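Local coordinates for protein ABC-type amino acid transport system, periplasmic component (Caldanaerobacter subterraneus subsp. tengcongensis MB4, PDB 4YMX) that binds arginine in a cleft between two lobes, as the substrate-binding component of an amino acid ABC transporter, probably handing it on to the membrane transporter, at residues 83-88 and 172-177; 118-123 and 236-241; 125-130 and 214-219; 131-136 and 205-210. One frame throughout, in Å; residues are numbered along the deposited sequence.

Interaction 1: residues 83-88 and 172-177. With ARG (arginine), chain C.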
# COMPACT_ATOMS: atom_id res chain seq x y z
N ILE A 83 -7.07 8.74 -12.45
CA ILE A 83 -6.16 8.43 -11.36
C ILE A 83 -5.14 9.55 -11.18
O ILE A 83 -4.50 9.98 -12.16
CB ILE A 83 -5.40 7.12 -11.62
CG1 ILE A 83 -6.38 5.97 -11.91
CG2 ILE A 83 -4.52 6.76 -10.44
CD1 ILE A 83 -5.69 4.71 -12.36
N LYS A 84 -4.99 10.02 -9.95
CA LYS A 84 -3.91 10.94 -9.60
C LYS A 84 -2.87 10.20 -8.76
O LYS A 84 -3.18 9.71 -7.67
CB LYS A 84 -4.44 12.14 -8.81
CG LYS A 84 -5.37 13.06 -9.59
CD LYS A 84 -5.79 14.24 -8.72
CE LYS A 84 -6.68 15.22 -9.47
NZ LYS A 84 -7.10 16.36 -8.60
N ASP A 85 -1.64 10.13 -9.27
CA ASP A 85 -0.53 9.52 -8.54
C ASP A 85 0.15 10.59 -7.69
O ASP A 85 0.50 11.68 -8.18
CB ASP A 85 0.44 8.89 -9.53
CG ASP A 85 1.51 8.05 -8.87
OD1 ASP A 85 2.47 7.68 -9.57
OD2 ASP A 85 1.42 7.76 -7.66
N MET A 86 0.29 10.31 -6.39
CA MET A 86 0.92 11.24 -5.47
C MET A 86 1.60 10.47 -4.34
O MET A 86 1.35 9.27 -4.14
CB MET A 86 -0.12 12.21 -4.90
CG MET A 86 -1.14 11.54 -3.98
SD MET A 86 -2.47 12.65 -3.48
CE MET A 86 -3.39 12.74 -5.00
N ASP A 87 2.46 11.16 -3.59
CA ASP A 87 3.08 10.58 -2.41
C ASP A 87 2.00 10.05 -1.47
O ASP A 87 0.98 10.70 -1.28
CB ASP A 87 3.93 11.62 -1.68
CG ASP A 87 5.12 12.09 -2.49
OD1 ASP A 87 5.60 11.34 -3.37
OD2 ASP A 87 5.60 13.21 -2.22
N PHE A 88 2.22 8.86 -0.91
CA PHE A 88 1.22 8.25 -0.04
C PHE A 88 0.74 9.19 1.07
O PHE A 88 -0.46 9.28 1.37
CB PHE A 88 1.74 6.95 0.57
CG PHE A 88 0.75 6.25 1.47
CD1 PHE A 88 -0.18 5.36 0.94
CD2 PHE A 88 0.73 6.50 2.83
CE1 PHE A 88 -1.11 4.73 1.77
CE2 PHE A 88 -0.19 5.87 3.66
CZ PHE A 88 -1.10 4.97 3.12
N LEU A 172 10.89 8.20 3.84
CA LEU A 172 10.81 8.42 2.39
C LEU A 172 9.38 8.68 1.92
O LEU A 172 8.43 8.10 2.45
CB LEU A 172 11.36 7.20 1.65
CG LEU A 172 12.88 6.97 1.60
CD1 LEU A 172 13.61 8.18 1.02
CD2 LEU A 172 13.45 6.58 2.97
N ASN A 173 9.24 9.51 0.90
CA ASN A 173 7.94 9.69 0.26
C ASN A 173 7.45 8.44 -0.45
O ASN A 173 6.27 8.10 -0.35
CB ASN A 173 8.01 10.84 -0.76
CG ASN A 173 8.16 12.19 -0.10
OD1 ASN A 173 7.76 12.38 1.05
ND2 ASN A 173 8.75 13.13 -0.82
N ARG A 174 8.35 7.77 -1.16
CA ARG A 174 8.00 6.65 -2.04
C ARG A 174 8.80 5.40 -1.70
O ARG A 174 10.00 5.46 -1.40
CB ARG A 174 8.24 7.03 -3.50
CG ARG A 174 7.45 8.25 -3.95
CD ARG A 174 6.01 7.89 -4.24
NE ARG A 174 5.85 7.36 -5.60
CZ ARG A 174 4.71 7.37 -6.29
NH1 ARG A 174 3.61 7.86 -5.75
NH2 ARG A 174 4.68 6.89 -7.52
N VAL A 175 8.12 4.27 -1.79
CA VAL A 175 8.71 2.98 -1.45
C VAL A 175 9.91 2.66 -2.33
O VAL A 175 10.88 2.04 -1.88
CB VAL A 175 7.65 1.86 -1.55
CG1 VAL A 175 8.28 0.49 -1.34
CG2 VAL A 175 6.55 2.11 -0.53
N SER A 176 9.87 3.08 -3.59
CA SER A 176 10.96 2.80 -4.51
C SER A 176 12.30 3.35 -3.99
O SER A 176 13.34 2.72 -4.17
CB SER A 176 10.65 3.36 -5.90
OG SER A 176 10.31 4.73 -5.81
N ASP A 177 12.26 4.48 -3.30
CA ASP A 177 13.49 5.05 -2.74
C ASP A 177 14.00 4.29 -1.52
O ASP A 177 15.20 4.27 -1.26
CB ASP A 177 13.29 6.53 -2.44
CG ASP A 177 13.15 7.34 -3.69
OD1 ASP A 177 14.07 7.29 -4.53
OD2 ASP A 177 12.10 7.99 -3.87
N ARG C . -0.73 -0.42 4.39
CA ARG C . 0.18 0.68 4.82
C ARG C . -0.61 1.87 5.31
O ARG C . -1.83 1.91 5.19
CB ARG C . 1.09 1.09 3.66
CG ARG C . 0.34 1.48 2.40
CD ARG C . 1.26 2.14 1.39
NE ARG C . 0.64 2.21 0.08
CZ ARG C . 1.21 2.73 -1.00
NH1 ARG C . 2.42 3.24 -0.95
NH2 ARG C . 0.54 2.74 -2.15
OXT ARG C . -0.04 2.82 5.85
O HOH W 1 8.65 12.31 -3.73

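Interaction 2: residues 118-123 and 236-241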
# COMPACT_ATOMS: atom_id res chain seq x y z
N ASP A 118 -13.62 8.06 5.91
CA ASP A 118 -14.40 6.84 6.09
C ASP A 118 -13.82 5.70 5.24
O ASP A 118 -13.37 5.93 4.12
CB ASP A 118 -15.87 7.06 5.70
CG ASP A 118 -16.61 7.94 6.69
OD1 ASP A 118 -16.19 8.02 7.86
OD2 ASP A 118 -17.62 8.54 6.29
N PHE A 119 -13.87 4.49 5.77
CA PHE A 119 -13.32 3.33 5.08
C PHE A 119 -14.37 2.29 4.72
O PHE A 119 -15.32 2.05 5.47
CB PHE A 119 -12.23 2.66 5.90
CG PHE A 119 -10.95 3.43 5.95
CD1 PHE A 119 -9.99 3.27 4.96
CD2 PHE A 119 -10.71 4.31 6.99
CE1 PHE A 119 -8.79 4.00 5.01
CE2 PHE A 119 -9.52 5.03 7.05
CZ PHE A 119 -8.56 4.88 6.05
N SER A 120 -14.16 1.67 3.56
CA SER A 120 -14.95 0.52 3.15
C SER A 120 -14.61 -0.69 4.00
O SER A 120 -13.70 -0.68 4.83
CB SER A 120 -14.64 0.21 1.69
OG SER A 120 -13.35 -0.39 1.58
N ASP A 121 -15.36 -1.76 3.75
CA ASP A 121 -14.98 -3.07 4.25
C ASP A 121 -13.59 -3.41 3.73
O ASP A 121 -13.17 -2.92 2.68
CB ASP A 121 -15.98 -4.12 3.77
CG ASP A 121 -17.37 -3.91 4.34
OD1 ASP A 121 -17.48 -3.61 5.54
OD2 ASP A 121 -18.36 -4.08 3.58
N LEU A 122 -12.87 -4.25 4.47
CA LEU A 122 -11.57 -4.72 4.01
C LEU A 122 -11.71 -5.51 2.70
O LEU A 122 -12.68 -6.26 2.52
CB LEU A 122 -10.90 -5.61 5.05
CG LEU A 122 -10.46 -4.96 6.36
CD1 LEU A 122 -10.06 -6.04 7.35
CD2 LEU A 122 -9.29 -4.03 6.12
N TYR A 123 -10.76 -5.34 1.79
CA TYR A 123 -10.77 -6.11 0.55
C TYR A 123 -9.51 -6.98 0.38
O TYR A 123 -9.42 -7.76 -0.58
CB TYR A 123 -10.97 -5.20 -0.68
CG TYR A 123 -9.85 -4.22 -0.90
CD1 TYR A 123 -8.66 -4.62 -1.51
CD2 TYR A 123 -9.97 -2.89 -0.51
CE1 TYR A 123 -7.63 -3.73 -1.71
CE2 TYR A 123 -8.93 -1.99 -0.72
CZ TYR A 123 -7.76 -2.42 -1.32
OH TYR A 123 -6.73 -1.55 -1.51
N VAL A 236 -21.76 2.45 -2.47
CA VAL A 236 -21.43 1.86 -3.76
C VAL A 236 -20.12 1.06 -3.69
O VAL A 236 -20.06 -0.05 -4.22
CB VAL A 236 -21.35 2.92 -4.88
CG1 VAL A 236 -20.80 2.31 -6.16
CG2 VAL A 236 -22.73 3.55 -5.14
N VAL A 237 -19.10 1.62 -3.05
CA VAL A 237 -17.83 0.92 -2.93
C VAL A 237 -18.01 -0.41 -2.20
O VAL A 237 -17.51 -1.45 -2.64
CB VAL A 237 -16.75 1.79 -2.24
CG1 VAL A 237 -15.50 0.96 -1.91
CG2 VAL A 237 -16.38 2.96 -3.12
N ASN A 238 -18.72 -0.39 -1.10
CA ASN A 238 -18.96 -1.61 -0.36
C ASN A 238 -19.76 -2.62 -1.14
O ASN A 238 -19.47 -3.76 -1.06
CB ASN A 238 -19.63 -1.32 0.98
CG ASN A 238 -18.67 -0.89 2.03
OD1 ASN A 238 -17.52 -1.23 2.01
ND2 ASN A 238 -19.17 -0.18 2.98
N GLU A 239 -20.74 -2.16 -1.89
CA GLU A 239 -21.51 -3.04 -2.76
C GLU A 239 -20.62 -3.68 -3.84
O GLU A 239 -20.75 -4.87 -4.13
CB GLU A 239 -22.67 -2.29 -3.42
CG GLU A 239 -23.80 -1.88 -2.48
CD GLU A 239 -24.86 -1.03 -3.16
OE1 GLU A 239 -25.08 -1.21 -4.37
OE2 GLU A 239 -25.46 -0.17 -2.48
N VAL A 240 -19.73 -2.90 -4.43
CA VAL A 240 -18.86 -3.41 -5.49
C VAL A 240 -17.88 -4.44 -4.94
O VAL A 240 -17.67 -5.48 -5.56
CB VAL A 240 -18.12 -2.26 -6.21
CG1 VAL A 240 -17.00 -2.81 -7.09
CG2 VAL A 240 -19.11 -1.43 -7.01
N ILE A 241 -17.29 -4.15 -3.78
CA ILE A 241 -16.39 -5.11 -3.15
C ILE A 241 -17.13 -6.41 -2.86
O ILE A 241 -16.63 -7.50 -3.15
CB ILE A 241 -15.75 -4.56 -1.87
CG1 ILE A 241 -14.83 -3.39 -2.22
CG2 ILE A 241 -14.97 -5.66 -1.13
CD1 ILE A 241 -14.35 -2.62 -1.00
O HOH W 2 -17.69 0.66 5.46
O HOH W 3 -17.83 -4.85 0.99

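Interaction 3: residues 125-130 and 214-219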
# COMPACT_ATOMS: atom_id res chain seq x y z
N ASP A 125 -6.01 -8.74 3.03
CA ASP A 125 -5.27 -8.74 4.27
C ASP A 125 -3.87 -8.18 3.97
O ASP A 125 -3.50 -7.98 2.81
CB ASP A 125 -5.20 -10.17 4.83
CG ASP A 125 -4.69 -10.22 6.26
OD1 ASP A 125 -4.67 -9.17 6.95
OD2 ASP A 125 -4.31 -11.33 6.70
N SER A 126 -3.10 -7.89 5.01
CA SER A 126 -1.70 -7.53 4.81
C SER A 126 -0.87 -7.85 6.04
O SER A 126 -1.42 -8.05 7.15
CB SER A 126 -1.53 -6.05 4.43
OG SER A 126 -1.95 -5.20 5.48
N ARG A 127 0.45 -7.91 5.85
CA ARG A 127 1.39 -8.24 6.91
C ARG A 127 2.66 -7.41 6.74
O ARG A 127 3.19 -7.31 5.63
CB ARG A 127 1.75 -9.73 6.84
CG ARG A 127 2.77 -10.19 7.87
CD ARG A 127 3.38 -11.54 7.49
NE ARG A 127 2.37 -12.58 7.30
CZ ARG A 127 1.87 -13.32 8.29
NH1 ARG A 127 2.28 -13.13 9.54
NH2 ARG A 127 0.95 -14.24 8.03
N GLN A 128 3.14 -6.82 7.83
CA GLN A 128 4.42 -6.10 7.82
C GLN A 128 5.57 -7.09 7.90
O GLN A 128 5.52 -8.06 8.67
CB GLN A 128 4.52 -5.15 9.02
CG GLN A 128 3.44 -4.09 9.04
CD GLN A 128 3.48 -3.21 7.82
OE1 GLN A 128 4.53 -2.66 7.47
NE2 GLN A 128 2.34 -3.08 7.14
N VAL A 129 6.61 -6.84 7.11
CA VAL A 129 7.83 -7.62 7.19
C VAL A 129 9.04 -6.69 7.17
O VAL A 129 8.92 -5.49 6.98
CB VAL A 129 7.96 -8.64 6.04
CG1 VAL A 129 6.73 -9.55 5.97
CG2 VAL A 129 8.21 -7.93 4.71
N VAL A 130 10.21 -7.27 7.37
CA VAL A 130 11.46 -6.54 7.29
C VAL A 130 12.24 -7.05 6.07
O VAL A 130 12.29 -8.25 5.80
CB VAL A 130 12.28 -6.73 8.58
CG1 VAL A 130 13.67 -6.12 8.43
CG2 VAL A 130 11.54 -6.11 9.76
N GLU A 214 7.13 -9.58 15.73
CA GLU A 214 6.90 -8.35 16.47
C GLU A 214 6.75 -7.10 15.61
O GLU A 214 6.19 -6.10 16.05
CB GLU A 214 7.99 -8.16 17.52
CG GLU A 214 7.89 -9.17 18.66
CD GLU A 214 9.05 -9.07 19.62
OE1 GLU A 214 10.05 -9.77 19.38
OE2 GLU A 214 8.96 -8.29 20.60
N ILE A 215 7.24 -7.14 14.37
CA ILE A 215 7.11 -5.96 13.51
C ILE A 215 5.69 -5.81 13.00
O ILE A 215 5.28 -4.74 12.57
CB ILE A 215 8.12 -5.99 12.34
CG1 ILE A 215 8.31 -4.59 11.75
CG2 ILE A 215 7.66 -6.95 11.25
CD1 ILE A 215 9.09 -3.64 12.64
N ASN A 216 4.91 -6.89 13.08
CA ASN A 216 3.55 -6.89 12.55
C ASN A 216 2.49 -6.48 13.58
O ASN A 216 1.29 -6.66 13.36
CB ASN A 216 3.23 -8.27 11.95
CG ASN A 216 2.02 -8.25 11.04
OD1 ASN A 216 1.84 -7.31 10.24
ND2 ASN A 216 1.16 -9.26 11.17
N ASN A 217 2.93 -5.90 14.70
CA ASN A 217 2.00 -5.50 15.76
C ASN A 217 1.34 -4.14 15.49
O ASN A 217 1.36 -3.23 16.33
CB ASN A 217 2.67 -5.52 17.13
CG ASN A 217 3.02 -6.92 17.60
OD1 ASN A 217 2.56 -7.91 17.04
ND2 ASN A 217 3.84 -6.99 18.63
N VAL A 218 0.80 -3.99 14.28
CA VAL A 218 0.05 -2.81 13.89
C VAL A 218 -1.25 -3.28 13.26
O VAL A 218 -1.41 -4.48 13.00
CB VAL A 218 0.82 -1.93 12.88
CG1 VAL A 218 2.00 -1.26 13.55
CG2 VAL A 218 1.28 -2.79 11.69
N GLU A 219 -2.17 -2.36 13.01
CA GLU A 219 -3.40 -2.69 12.31
C GLU A 219 -3.07 -3.17 10.90
O GLU A 219 -2.13 -2.66 10.26
CB GLU A 219 -4.36 -1.49 12.31
CG GLU A 219 -4.90 -1.17 13.71
CD GLU A 219 -5.31 0.28 13.90
OE1 GLU A 219 -6.53 0.53 14.09
OE2 GLU A 219 -4.43 1.16 13.90
O HOH W 4 -1.12 -9.64 9.35

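Interaction 4: residues 131-136 and 205-210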
# COMPACT_ATOMS: atom_id res chain seq x y z
N VAL A 131 12.81 -6.13 5.30
CA VAL A 131 13.68 -6.48 4.19
C VAL A 131 15.11 -6.08 4.51
O VAL A 131 15.35 -4.97 4.99
CB VAL A 131 13.24 -5.78 2.87
CG1 VAL A 131 14.15 -6.22 1.72
CG2 VAL A 131 11.79 -6.09 2.55
N VAL A 132 16.06 -6.98 4.27
CA VAL A 132 17.48 -6.72 4.48
C VAL A 132 18.26 -7.29 3.31
O VAL A 132 17.71 -8.05 2.50
CB VAL A 132 18.00 -7.36 5.80
CG1 VAL A 132 17.28 -6.76 7.01
CG2 VAL A 132 17.85 -8.88 5.77
N LYS A 133 19.55 -6.96 3.20
CA LYS A 133 20.40 -7.60 2.21
C LYS A 133 20.68 -9.04 2.63
O LYS A 133 20.60 -9.38 3.82
CB LYS A 133 21.73 -6.86 2.07
CG LYS A 133 21.64 -5.47 1.49
CD LYS A 133 21.33 -5.53 0.00
CE LYS A 133 21.95 -4.37 -0.75
NZ LYS A 133 23.42 -4.47 -0.89
N ASN A 134 21.02 -9.88 1.65
CA ASN A 134 21.28 -11.29 1.93
C ASN A 134 22.37 -11.53 2.97
O ASN A 134 22.29 -12.48 3.75
CB ASN A 134 21.60 -12.05 0.64
CG ASN A 134 20.37 -12.31 -0.20
OD1 ASN A 134 19.24 -12.29 0.31
ND2 ASN A 134 20.56 -12.56 -1.49
N ASP A 135 23.37 -10.64 3.00
CA ASP A 135 24.48 -10.79 3.94
C ASP A 135 24.34 -9.90 5.16
O ASP A 135 25.33 -9.58 5.83
CB ASP A 135 25.82 -10.54 3.25
CG ASP A 135 26.00 -9.10 2.80
OD1 ASP A 135 25.01 -8.35 2.75
OD2 ASP A 135 27.15 -8.72 2.49
N SER A 136 23.12 -9.50 5.47
CA SER A 136 22.88 -8.62 6.61
C SER A 136 23.21 -9.31 7.92
O SER A 136 22.94 -10.51 8.08
CB SER A 136 21.41 -8.21 6.63
OG SER A 136 21.08 -7.49 7.80
N LYS A 205 17.53 -8.97 -6.37
CA LYS A 205 17.88 -10.36 -6.09
C LYS A 205 18.82 -10.56 -4.90
O LYS A 205 18.97 -11.68 -4.41
CB LYS A 205 18.45 -11.00 -7.36
CG LYS A 205 17.41 -11.11 -8.47
CD LYS A 205 18.04 -11.48 -9.81
CE LYS A 205 16.97 -11.79 -10.84
NZ LYS A 205 15.93 -10.72 -10.91
N ASP A 206 19.44 -9.49 -4.43
CA ASP A 206 20.35 -9.59 -3.29
C ASP A 206 19.68 -9.19 -1.98
O ASP A 206 20.35 -8.92 -0.98
CB ASP A 206 21.62 -8.78 -3.55
CG ASP A 206 22.49 -9.42 -4.60
OD1 ASP A 206 22.69 -10.66 -4.53
OD2 ASP A 206 22.96 -8.71 -5.51
N MET A 207 18.35 -9.17 -1.97
CA MET A 207 17.60 -8.90 -0.75
C MET A 207 16.75 -10.10 -0.32
O MET A 207 16.41 -10.97 -1.14
CB MET A 207 16.70 -7.68 -0.94
CG MET A 207 17.47 -6.38 -1.15
SD MET A 207 16.34 -5.03 -1.49
CE MET A 207 17.48 -3.70 -1.86
N LYS A 208 16.41 -10.14 0.96
CA LYS A 208 15.56 -11.18 1.52
C LYS A 208 14.56 -10.60 2.50
O LYS A 208 14.78 -9.52 3.07
CB LYS A 208 16.39 -12.28 2.19
CG LYS A 208 17.16 -11.81 3.40
CD LYS A 208 18.03 -12.91 3.97
CE LYS A 208 18.86 -12.36 5.11
NZ LYS A 208 19.72 -13.43 5.69
N ILE A 209 13.47 -11.32 2.71
CA ILE A 209 12.44 -10.93 3.65
C ILE A 209 12.66 -11.67 4.96
O ILE A 209 12.88 -12.89 4.96
CB ILE A 209 11.06 -11.28 3.09
CG1 ILE A 209 10.81 -10.48 1.81
CG2 ILE A 209 9.97 -11.01 4.12
CD1 ILE A 209 9.55 -10.89 1.05
N LEU A 210 12.62 -10.94 6.06
CA LEU A 210 12.59 -11.54 7.39
C LEU A 210 11.18 -11.39 7.96
O LEU A 210 10.65 -10.27 8.11
CB LEU A 210 13.62 -10.90 8.32
CG LEU A 210 15.05 -11.01 7.82
CD1 LEU A 210 16.03 -10.31 8.76
CD2 LEU A 210 15.44 -12.46 7.61
O HOH W 5 20.79 -14.80 3.26
O HOH W 6 20.68 -11.94 7.95

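Interaction 1: residues 83-88 and 172-177
N173 comes in beside D87 where the two backbones run closest, the CA atoms of this pair standing 5.6 Å apart. Its amide stacks on the D87 carboxylate, the planes not far from parallel and N173 CG 3.5 Å from D87 OD2. ND2 of N173 is badly angled for a direct bond to OD2, and a water does the joining instead: it accepts from N173 ND2 at 3.0 Å and donates to OD1 of D87. The other end of the amide, OD1, takes a hydrogen bond from K89.

This is a contact across the cleft of a two-lobed periplasmic binding protein. Strand 80-85 is an outer strand of one lobe's sheet, strand 168-172 of the other's, and the bound arginine sits alongside, its CD over one face of the F88 ring and its NE 3.4 Å from F88 CD1.

R174 then spans the gap. Bends at chi2 (-79°) and chi3 (-84°) carry its CD past D87 OD1 at 3.6 Å and bring the guanidinium end-on to D85, the two planes 39° apart. NH1 of R174 reaches OD2 of D85 at 2.9 Å, nearly straight and in the guanidinium plane; NH2 meets OD1 of D85 at 3.1 Å, somewhat tilted. Both oxygens are met on their syn sides, though NH1 stands well out of the carboxylate plane at OD2. H53 bonds to OD1 and the backbone N of A45 to OD2, so bonds to both oxygens hold the carboxylate against rotation, and the R174 charge probably offsets its own. Next, V175 N bonds to D46 of the arginine pocket, and D177 N donates to R174 O as helix 175-183 begins.

Interaction 2: residues 118-123 and 236-241
N238 holds its CG anti to its own carbonyl carbon (chi1 -82°), and D121 does the same with its carboxylate (chi1 -65°), which swings the two flat groups together in a stack whose planes are only 21° apart. The amide oxygen of N238 is thereby set in front of the D121 backbone: D121 N donates to N238 OD1 at 2.8 Å in a nearly straight bond, with the donor slightly tilted from the carbonyl plane. That oxygen also packs on S120 CB at 3.2 Å.

Strand 117-124 is an outer strand of its lobe's five-stranded sheet, and helix 231-247 lies along it, the axes of the two short segments 7.7 Å apart and almost parallel. Further along, I241 puts its CD1 3.6 Å from S120 OG, while its CG2 meets Y123 CB at 4.1 Å. V237 CG1 covers S120 CB from the same helix. S120 OG donates to D121 O and accepts from V224 N on the neighbouring strand, so this buried hydroxyl has both a donor and an acceptor role filled. Beyond the segments, V237 also touches V224, and the Y123 side chain touches I69 of helix 65-77.

Two waters complete the polar side. One donates to F119 O and accepts from N238 ND2 at 3.0 Å; the other donates to both D121 OD2 and N238 O. A flipped amide would probably set ND2 against the D121 N-H, so the bond fixes which end is oxygen. The two acceptors D121 OD2 and N238 OD1, 3.4 Å apart, each have a donor of their own, a water and D121 N respectively, which probably eases their closeness.

Interaction 3: residues 125-130 and 214-219
N216 and Q128 make the central bond: Q128 N donates to N216 OD1 at 2.8 Å, nearly straight at the hydrogen but arriving 49° above the amide's carbonyl plane. N216 can offer that oxygen because its CG is anti to its backbone N (chi1 -163°), turning the amide to the strand. The same oxygen lies 3.5 Å from R127 CA. On one flank I215 CG2 lies 3.5 Å from Q128 O and its CG1 touches V130 CG2 at 4.1 Å; on another, V218 CG2 meets Q128 CG at 3.7 Å.

A water is next out, accepting from N216 ND2 at 2.9 Å and donating to S126 O at 2.7 Å. With an alanine in place of N216, the Q128 N-H would probably lose its acceptor and this water its link between the two segments. Behind the apolar contacts stands helix 156-161, whose A160 touches both I215 and V218. Q128 bends away to bond S157, and weakly E193, which itself holds the bound arginine.

The two segments lie at the two connections between the lobes, which probably serve as the hinge, as in other binding proteins of this fold. N220 ND2 braces N216 OD1 weakly from within the same connection. Between the crossings, N216 OD1 accepts from Q128 N and S126 OG from G221 N; each link is a side-chain oxygen taking a backbone N-H, so both rest on N216 and S126 themselves.

Interaction 4: residues 131-136 and 205-210
K208 and N134, the two residues with most surface buried here, lie at the edge of a five-stranded mixed sheet in the second lobe, where strand 207-210 pairs antiparallel with strand 128-133 and a type I turn, K133 to S136, follows. V132 and K208 are the hydrogen-bonded pair: V132 N reaches K208 O at 3.1 Å, and K208 N reaches V132 O at 2.9 Å.

K208 has its CG in the crowded position between backbone N and carbonyl carbon (chi1 65°), from where the extended chain runs past V132, CE meeting V132 CG2 at 3.7 Å, to the turn. There NZ bonds weakly to N134 O and gives hydrogens to two waters, one donating to N134 O and the other to S136 O. A leucine in place of K208 would probably leave the two waters without their donor and N134 O without its weak ammonium bond, so that the strand would lose its water link to S136 O.

N134 extends the pairing past the strand end, its N bonding to D206 O at 2.9 Å. Its side chain lies alongside the D206-M207 backbone, with OD1 3.4 Å from K208 CB, and ND2 gives a weak bond to K205 O.

V132 shares the K208 face, its CG2 3.8 Å from L210 CD1. On the other face V131 lies under helices 175-183 and 194-201, where its CG1 meets M207 CB at 4.0 Å.

Overall arrangement
Interactions 3 and 4 share strand 128-133 and are in contact: V130 O and L210 N are 2.7 Å apart, a probable hydrogen bond, and V129 CG2 packs on I209 CG2. Interaction 2 adjoins interaction 3 along the chain, one on the first lobe's sheet and the other at the probable hinge. Interactions 2 and 4, about 35 Å apart between centres, mark the two lobes, and interaction 1 bridges the cleft between them, its centre about 23 Å from each. The bound arginine relates them: F88 of interaction 1 touches it, while the side chains of Q128, Y123 and V131 are about 5, 8 and 13 Å from it.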